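Local coordinates for F5/8 type C domain protein (Clostridium perfringens, PDB 7JRM) that probably binds mucin carbohydrates as a non-catalytic portion of the O-glycopeptidase ZmpB, pairing a carbohydrate-binding module with further accessory domains, at residues 308-311 against 312-316; 337-340 against 341-344; 351-355 against 356-360. One frame throughout, in Å; residues are numbered along the deposited sequence.

Interaction 1: residues 308-311 against 312-316; sequences KSIQ and NQLNK
The carbonyl oxygen of Gln-311 receives two backbone N-H groups where helix 304-314 ends. Asn-315 N comes to 2.8 Å from Gln-311 O and Lys-316 N to 3.5 Å, but both bonds are weak, the first because it is strongly bent. This is a helix C-terminus closed by a residue of positive phi: Asn-315, at 56°, turns the chain away from the helix axis. One turn earlier the regular pattern still holds, with Asn-312 N 2.9 Å from Lys-308 O and further backbone bonds from Gln-313 to Ser-309 and from Leu-314 to Ile-310.

The turn at Asn-315 brings the carbonyl oxygen of Lys-316 beside Gln-311, 3.3 Å from its CG. Beyond that point the glutamine runs out extended, and its NE2 is bonded to Gly-318 O, which ties the last turn of the helix to the loop after it. Lys-316 sends its own amino group to a salt bridge with Asp-324.

Along the outer face, Lys-308 and Asn-312 meet at a slant. Lys-308 carries CG opposite the backbone N (chi1 180°) and then bends, which lays CE against the amide of Asn-312, 3.4 Å from ND2. On the inner side, Ile-310 and Leu-314 lie alongside each other and point the same way, next to Met-325 and Asp-324 of helix 322-326 respectively; the isoleucine also meets Leu-331 of strand 330-332. Ser-309 is buried on another flank, against the loop after strand 330-332, its hydroxyl bonded to Tyr-305 O and Ser-334 N. A water, 3.2 Å from Ser-309 OG, connects this hydroxyl to the outer face through a weak bond from Asn-312 ND2.

Interaction 2: residues 337-340 against 341-344; sequences EDLT and GLEN
Leu-339 and Leu-342 are the two ends of a tight turn, closed by Leu-342 N on Leu-339 O at 3.1 Å, nearly straight at 163°, while their side chains cross at a slant with Leu-339 CD2 3.8 Å from Leu-342 CD1. CB of the second leucine also rests against the carbonyl oxygen of the first. Both side chains are buried, Leu-339 against Leu-333 and Leu-364, Leu-342 against Met-325, so the turn offers its apolar face to the interior.

Between them stand Thr-340 and Gly-341, the corner residues of a type II beta turn. With phi at 110°, the second corner suits glycine, since a beta carbon there would collide with the carbonyl oxygen of Thr-340. The turn belongs to the connection from strand 330-332 to strand 350-352, two neighbouring parallel strands of a leucine-rich repeat region, and it leads straight into the short 3-10 segment 342-344.

Polar side chains hold both shoulders of the turn. Asp-338 OD1 forms an Asx turn with Thr-340 N at 3.1 Å and also takes the threonine hydroxyl, OG1, at 2.6 Å. Both donors approach from the same face of the carboxylate, the N-H from well above its plane and the hydroxyl on the syn side. Glu-343 folds back, its chain bent at chi2 (-82°), until OE1 accepts from Gly-341 N at 2.9 Å, again on the syn side. The carbonyl of Gly-341 in turn receives both Asn-344 N and Asn-344 ND2, the latter at 3.1 Å, from one face.

Interaction 3: residues 351-355 against 356-360; sequences LNMDY and NEVKD
Met-353 lays its terminal methyl across the branched end of Val-358, the two side chains crossing at about a right angle. CE is 3.7 Å from Val-358 CB and almost as near to both valine methyls, so the whole branch is met rather than one tip. Two torsions bring this about: chi1 of 56° sets CG in the notch flanked by backbone N and C, and a bend at chi3 (-96°) swings CE toward the valine. Leu-361 and Ala-375 also touch the methionine, extending the apolar patch.

Between these two residues the chain makes a type II beta turn from Met-353 to Asn-356, with Tyr-355 taking a positive phi at its second corner. The side chain of Asn-356 folds back against the turn's first two carbonyls. Its CB lies 3.3 Å from Met-353 O, and its ND2 donates to Asp-354 O at 2.9 Å. The acceptor lies close to the asparagine's amide plane, yet the donor stands above the carbonyl plane, 62° out of it. ND2 is also 3.1 Å from Met-353 O, which accepts from Gln-378 NE2.

The same amide serves a neighbouring loop: ND2 donates to Leu-333 O, and OD1 accepts from Val-336 N. Buried as it is, the group has partners at both its polar ends, and these should fix the rotation of the amide. Gln-378, with OE1 taking Val-358 N, spans the turn from the following strand. Leu-351, Met-353 and Asn-356 occupy the last three places of the pattern LxxLxLxxN, Met-353 standing in for a leucine, and an asparagine tying its own turn to the loop before it is a hallmark of the leucine-rich repeat.

The three sites sit at one end of an elongated chain and follow one another in sequence, their centres 11 to 17 Å apart. Interaction 1 is partly exposed and relies on main-chain bonding at a helix end, whereas interactions 2 and 3 are buried turns, steadied by two carboxylates and an amide on its polar edge in interaction 2, and by one buried amide in interaction 3. Those two turns touch: Leu-339 CD1 packs 3.8 Å from Val-358 CG1, and Leu-342 CD1 lies 3.9 Å from Leu-351 CD2, forming a common apolar interior. Helix 304-314 and segment 351-360 both contact strand 330-332 or the loop after it, although interactions 1 and 3 do not themselves touch.

Interaction 1: residues 308-311 against 312-316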
loop_
_atom_site.group_PDB
_atom_site.type_symbol
_atom_site.label_atom_id
_atom_site.label_comp_id
_atom_site.label_asym_id
_atom_site.label_seq_id
_atom_site.Cartn_x
_atom_site.Cartn_y
_atom_site.Cartn_z
ATOM N N LYS A 308 23.433 37.075 -12.215
ATOM C CA LYS A 308 23.770 37.265 -13.622
ATOM C C LYS A 308 23.913 35.927 -14.338
ATOM O O LYS A 308 23.553 35.804 -15.515
ATOM C CB LYS A 308 25.055 38.085 -13.745
ATOM C CG LYS A 308 25.501 38.340 -15.177
ATOM C CD LYS A 308 24.417 39.039 -15.979
ATOM C CE LYS A 308 24.914 39.412 -17.366
ATOM N NZ LYS A 308 25.980 40.450 -17.310
ATOM N N SER A 309 24.435 34.912 -13.644
ATOM C CA SER A 309 24.586 33.597 -14.256
ATOM C C SER A 309 23.232 32.973 -14.567
ATOM O O SER A 309 23.055 32.355 -15.625
ATOM C CB SER A 309 25.402 32.684 -13.340
ATOM O OG SER A 309 26.787 32.964 -13.437
ATOM N N ILE A 310 22.264 33.124 -13.662
ATOM C CA ILE A 310 20.930 32.583 -13.904
ATOM C C ILE A 310 20.225 33.377 -14.997
ATOM O O ILE A 310 19.506 32.810 -15.831
ATOM C CB ILE A 310 20.121 32.567 -12.594
ATOM C CG1 ILE A 310 20.735 31.577 -11.603
ATOM C CG2 ILE A 310 18.663 32.215 -12.860
ATOM C CD1 ILE A 310 20.118 31.630 -10.223
ATOM N N GLN A 311 20.427 34.698 -15.021
ATOM C CA GLN A 311 19.813 35.522 -16.057
ATOM C C GLN A 311 20.353 35.167 -17.436
ATOM O O GLN A 311 19.613 35.196 -18.427
ATOM C CB GLN A 311 20.045 37.002 -15.754
ATOM C CG GLN A 311 19.085 37.584 -14.729
ATOM C CD GLN A 311 19.516 38.952 -14.237
ATOM O OE1 GLN A 311 20.644 39.384 -14.476
ATOM N NE2 GLN A 311 18.619 39.641 -13.542
ATOM N N ASN A 312 21.642 34.827 -17.521
ATOM C CA ASN A 312 22.219 34.434 -18.802
ATOM C C ASN A 312 21.649 33.104 -19.280
ATOM O O ASN A 312 21.444 32.905 -20.483
ATOM C CB ASN A 312 23.741 34.351 -18.690
ATOM C CG ASN A 312 24.424 35.657 -19.044
ATOM O OD1 ASN A 312 24.217 36.206 -20.127
ATOM N ND2 ASN A 312 25.247 36.162 -18.133
ATOM N N GLN A 313 21.384 32.183 -18.350
ATOM C CA GLN A 313 20.864 30.875 -18.732
ATOM C C GLN A 313 19.396 30.941 -19.135
ATOM O O GLN A 313 18.963 30.193 -20.017
ATOM C CB GLN A 313 21.051 29.884 -17.583
ATOM C CG GLN A 313 20.792 28.433 -17.957
ATOM C CD GLN A 313 22.059 27.693 -18.332
ATOM O OE1 GLN A 313 23.124 27.932 -17.762
ATOM N NE2 GLN A 313 21.951 26.783 -19.293
ATOM N N LEU A 314 18.621 31.826 -18.508
ATOM C CA LEU A 314 17.186 31.901 -18.742
ATOM C C LEU A 314 16.782 33.015 -19.697
ATOM O O LEU A 314 15.609 33.073 -20.084
ATOM C CB LEU A 314 16.444 32.085 -17.413
ATOM C CG LEU A 314 16.436 30.876 -16.477
ATOM C CD1 LEU A 314 15.799 31.232 -15.144
ATOM C CD2 LEU A 314 15.718 29.705 -17.127
ATOM N N ASN A 315 17.713 33.890 -20.080
ATOM C CA ASN A 315 17.420 35.020 -20.958
ATOM C C ASN A 315 16.308 35.886 -20.379
ATOM O O ASN A 315 15.160 35.823 -20.834
ATOM C CB ASN A 315 17.054 34.530 -22.363
ATOM C CG ASN A 315 16.800 35.667 -23.341
ATOM O OD1 ASN A 315 16.935 36.840 -22.995
ATOM N ND2 ASN A 315 16.431 35.322 -24.568
ATOM N N LYS A 316 16.643 36.701 -19.384
ATOM C CA LYS A 316 15.698 37.635 -18.787
ATOM C C LYS A 316 16.475 38.603 -17.909
ATOM O O LYS A 316 17.642 38.371 -17.579
ATOM C CB LYS A 316 14.620 36.917 -17.970
ATOM C CG LYS A 316 15.150 35.819 -17.066
ATOM C CD LYS A 316 14.105 35.403 -16.046
ATOM C CE LYS A 316 13.674 36.581 -15.189
ATOM N NZ LYS A 316 12.266 36.444 -14.722
HETATM O O HOH W 1 27.341 34.696 -16.094
#

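Interaction 2: residues 337-340 against 341-344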
loop_
_atom_site.group_PDB
_atom_site.type_symbol
_atom_site.label_atom_id
_atom_site.label_comp_id
_atom_site.label_asym_id
_atom_site.label_seq_id
_atom_site.Cartn_x
_atom_site.Cartn_y
_atom_site.Cartn_z
ATOM N N GLU A 337 30.500 33.422 -5.764
ATOM C CA GLU A 337 31.065 33.173 -4.445
ATOM C C GLU A 337 30.074 32.564 -3.467
ATOM O O GLU A 337 30.489 31.862 -2.543
ATOM C CB GLU A 337 31.607 34.476 -3.840
ATOM C CG GLU A 337 32.955 34.911 -4.386
ATOM C CD GLU A 337 33.332 36.313 -3.946
ATOM O OE1 GLU A 337 32.889 36.736 -2.858
ATOM O OE2 GLU A 337 34.073 36.992 -4.689
ATOM N N ASP A 338 28.780 32.814 -3.652
ATOM C CA ASP A 338 27.742 32.360 -2.733
ATOM C C ASP A 338 26.638 31.695 -3.540
ATOM O O ASP A 338 26.042 32.327 -4.418
ATOM C CB ASP A 338 27.189 33.533 -1.916
ATOM C CG ASP A 338 26.222 33.092 -0.832
ATOM O OD1 ASP A 338 26.036 31.872 -0.644
ATOM O OD2 ASP A 338 25.648 33.975 -0.160
ATOM N N LEU A 339 26.365 30.428 -3.240
ATOM C CA LEU A 339 25.339 29.659 -3.931
ATOM C C LEU A 339 23.949 29.864 -3.346
ATOM O O LEU A 339 23.017 29.155 -3.740
ATOM C CB LEU A 339 25.690 28.169 -3.907
ATOM C CG LEU A 339 26.914 27.737 -4.715
ATOM C CD1 LEU A 339 27.155 26.245 -4.556
ATOM C CD2 LEU A 339 26.742 28.100 -6.179
ATOM N N THR A 340 23.790 30.810 -2.420
ATOM C CA THR A 340 22.502 31.031 -1.774
ATOM C C THR A 340 21.436 31.374 -2.807
ATOM O O THR A 340 21.628 32.254 -3.652
ATOM C CB THR A 340 22.614 32.149 -0.737
ATOM O OG1 THR A 340 23.571 31.778 0.263
ATOM C CG2 THR A 340 21.268 32.399 -0.072
ATOM N N GLY A 341 20.306 30.666 -2.736
ATOM C CA GLY A 341 19.224 30.790 -3.687
ATOM C C GLY A 341 19.064 29.576 -4.581
ATOM O O GLY A 341 17.944 29.272 -5.006
ATOM N N LEU A 342 20.162 28.869 -4.861
ATOM C CA LEU A 342 20.115 27.688 -5.714
ATOM C C LEU A 342 19.404 26.511 -5.061
ATOM O O LEU A 342 19.156 25.508 -5.738
ATOM C CB LEU A 342 21.532 27.275 -6.116
ATOM C CG LEU A 342 22.039 27.854 -7.437
ATOM C CD1 LEU A 342 23.390 27.262 -7.804
ATOM C CD2 LEU A 342 21.023 27.616 -8.543
ATOM N N GLU A 343 19.072 26.604 -3.771
ATOM C CA GLU A 343 18.295 25.559 -3.118
ATOM C C GLU A 343 16.851 25.512 -3.603
ATOM O O GLU A 343 16.118 24.594 -3.219
ATOM C CB GLU A 343 18.326 25.749 -1.600
ATOM C CG GLU A 343 17.612 27.000 -1.105
ATOM C CD GLU A 343 18.470 28.247 -1.212
ATOM O OE1 GLU A 343 19.678 28.117 -1.501
ATOM O OE2 GLU A 343 17.938 29.357 -1.001
ATOM N N ASN A 344 16.432 26.471 -4.429
ATOM C CA ASN A 344 15.079 26.493 -4.969
ATOM C C ASN A 344 14.959 25.778 -6.307
ATOM O O ASN A 344 13.841 25.448 -6.719
ATOM C CB ASN A 344 14.597 27.939 -5.125
ATOM C CG ASN A 344 14.367 28.625 -3.792
ATOM O OD1 ASN A 344 13.403 28.330 -3.087
ATOM N ND2 ASN A 344 15.256 29.548 -3.441
#

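Interaction 3: residues 351-355 against 356-360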
loop_
_atom_site.group_PDB
_atom_site.type_symbol
_atom_site.label_atom_id
_atom_site.label_comp_id
_atom_site.label_asym_id
_atom_site.label_seq_id
_atom_site.Cartn_x
_atom_site.Cartn_y
_atom_site.Cartn_z
ATOM N N LEU A 351 25.297 21.210 -12.927
ATOM C CA LEU A 351 25.832 22.495 -12.486
ATOM C C LEU A 351 27.291 22.579 -12.915
ATOM O O LEU A 351 28.138 21.849 -12.390
ATOM C CB LEU A 351 25.695 22.662 -10.973
ATOM C CG LEU A 351 26.035 24.041 -10.403
ATOM C CD1 LEU A 351 25.447 25.146 -11.267
ATOM C CD2 LEU A 351 25.544 24.164 -8.969
ATOM N N ASN A 352 27.580 23.465 -13.865
ATOM C CA ASN A 352 28.935 23.672 -14.371
ATOM C C ASN A 352 29.483 24.942 -13.728
ATOM O O ASN A 352 29.211 26.052 -14.190
ATOM C CB ASN A 352 28.936 23.771 -15.894
ATOM C CG ASN A 352 28.467 22.493 -16.561
ATOM O OD1 ASN A 352 28.833 21.392 -16.150
ATOM N ND2 ASN A 352 27.652 22.635 -17.599
ATOM N N MET A 353 30.259 24.776 -12.661
ATOM C CA MET A 353 30.800 25.897 -11.900
ATOM C C MET A 353 32.301 25.747 -11.699
ATOM O O MET A 353 32.848 26.123 -10.658
ATOM C CB MET A 353 30.090 26.038 -10.555
ATOM C CG MET A 353 30.131 24.788 -9.690
ATOM S SD MET A 353 29.092 24.922 -8.225
ATOM C CE MET A 353 30.296 25.444 -7.011
ATOM N N ASP A 354 32.992 25.193 -12.692
ATOM C CA ASP A 354 34.442 25.110 -12.628
ATOM C C ASP A 354 35.057 26.504 -12.676
ATOM O O ASP A 354 34.510 27.426 -13.288
ATOM C CB ASP A 354 34.987 24.259 -13.777
ATOM C CG ASP A 354 34.866 22.772 -13.511
ATOM O OD1 ASP A 354 34.708 22.386 -12.335
ATOM O OD2 ASP A 354 34.936 21.987 -14.480
ATOM N N TYR A 355 36.204 26.649 -12.010
ATOM C CA TYR A 355 36.956 27.906 -11.977
ATOM C C TYR A 355 36.126 29.045 -11.390
ATOM O O TYR A 355 36.217 30.194 -11.827
ATOM C CB TYR A 355 37.477 28.278 -13.368
ATOM C CG TYR A 355 37.973 27.101 -14.175
ATOM C CD1 TYR A 355 37.261 26.639 -15.275
ATOM C CD2 TYR A 355 39.153 26.451 -13.840
ATOM C CE1 TYR A 355 37.710 25.564 -16.017
ATOM C CE2 TYR A 355 39.610 25.375 -14.576
ATOM C CZ TYR A 355 38.885 24.936 -15.662
ATOM O OH TYR A 355 39.336 23.866 -16.398
ATOM N N ASN A 356 35.308 28.728 -10.392
ATOM C CA ASN A 356 34.524 29.729 -9.688
ATOM C C ASN A 356 35.188 30.030 -8.341
ATOM O O ASN A 356 36.360 29.701 -8.123
ATOM C CB ASN A 356 33.076 29.243 -9.551
ATOM C CG ASN A 356 32.218 29.626 -10.742
ATOM O OD1 ASN A 356 31.360 30.503 -10.647
ATOM N ND2 ASN A 356 32.447 28.967 -11.872
ATOM N N GLU A 357 34.449 30.659 -7.430
ATOM C CA GLU A 357 34.980 31.100 -6.145
ATOM C C GLU A 357 34.089 30.636 -5.002
ATOM O O GLU A 357 33.795 31.394 -4.073
ATOM C CB GLU A 357 35.143 32.618 -6.118
ATOM C CG GLU A 357 35.815 33.196 -7.357
ATOM C CD GLU A 357 35.717 34.707 -7.429
ATOM O OE1 GLU A 357 35.683 35.354 -6.362
ATOM O OE2 GLU A 357 35.674 35.249 -8.555
ATOM N N VAL A 358 33.656 29.379 -5.044
ATOM C CA VAL A 358 32.720 28.831 -4.067
ATOM C C VAL A 358 33.471 27.937 -3.092
ATOM O O VAL A 358 34.310 27.120 -3.495
ATOM C CB VAL A 358 31.583 28.059 -4.763
ATOM C CG1 VAL A 358 30.613 27.491 -3.738
ATOM C CG2 VAL A 358 30.857 28.959 -5.748
ATOM N N LYS A 359 33.165 28.090 -1.803
ATOM C CA LYS A 359 33.754 27.275 -0.748
ATOM C C LYS A 359 32.704 26.524 0.062
ATOM O O LYS A 359 33.042 25.928 1.092
ATOM C CB LYS A 359 34.599 28.147 0.186
ATOM C CG LYS A 359 33.777 29.110 1.029
ATOM C CD LYS A 359 34.624 29.796 2.086
ATOM C CE LYS A 359 33.779 30.700 2.967
ATOM N NZ LYS A 359 34.613 31.509 3.898
ATOM N N ASP A 360 31.445 26.533 -0.373
ATOM C CA ASP A 360 30.359 25.939 0.403
ATOM C C ASP A 360 29.311 25.411 -0.567
ATOM O O ASP A 360 28.613 26.198 -1.212
ATOM C CB ASP A 360 29.756 26.964 1.362
ATOM C CG ASP A 360 28.790 26.343 2.351
ATOM O OD1 ASP A 360 28.170 27.101 3.128
ATOM O OD2 ASP A 360 28.648 25.103 2.356
#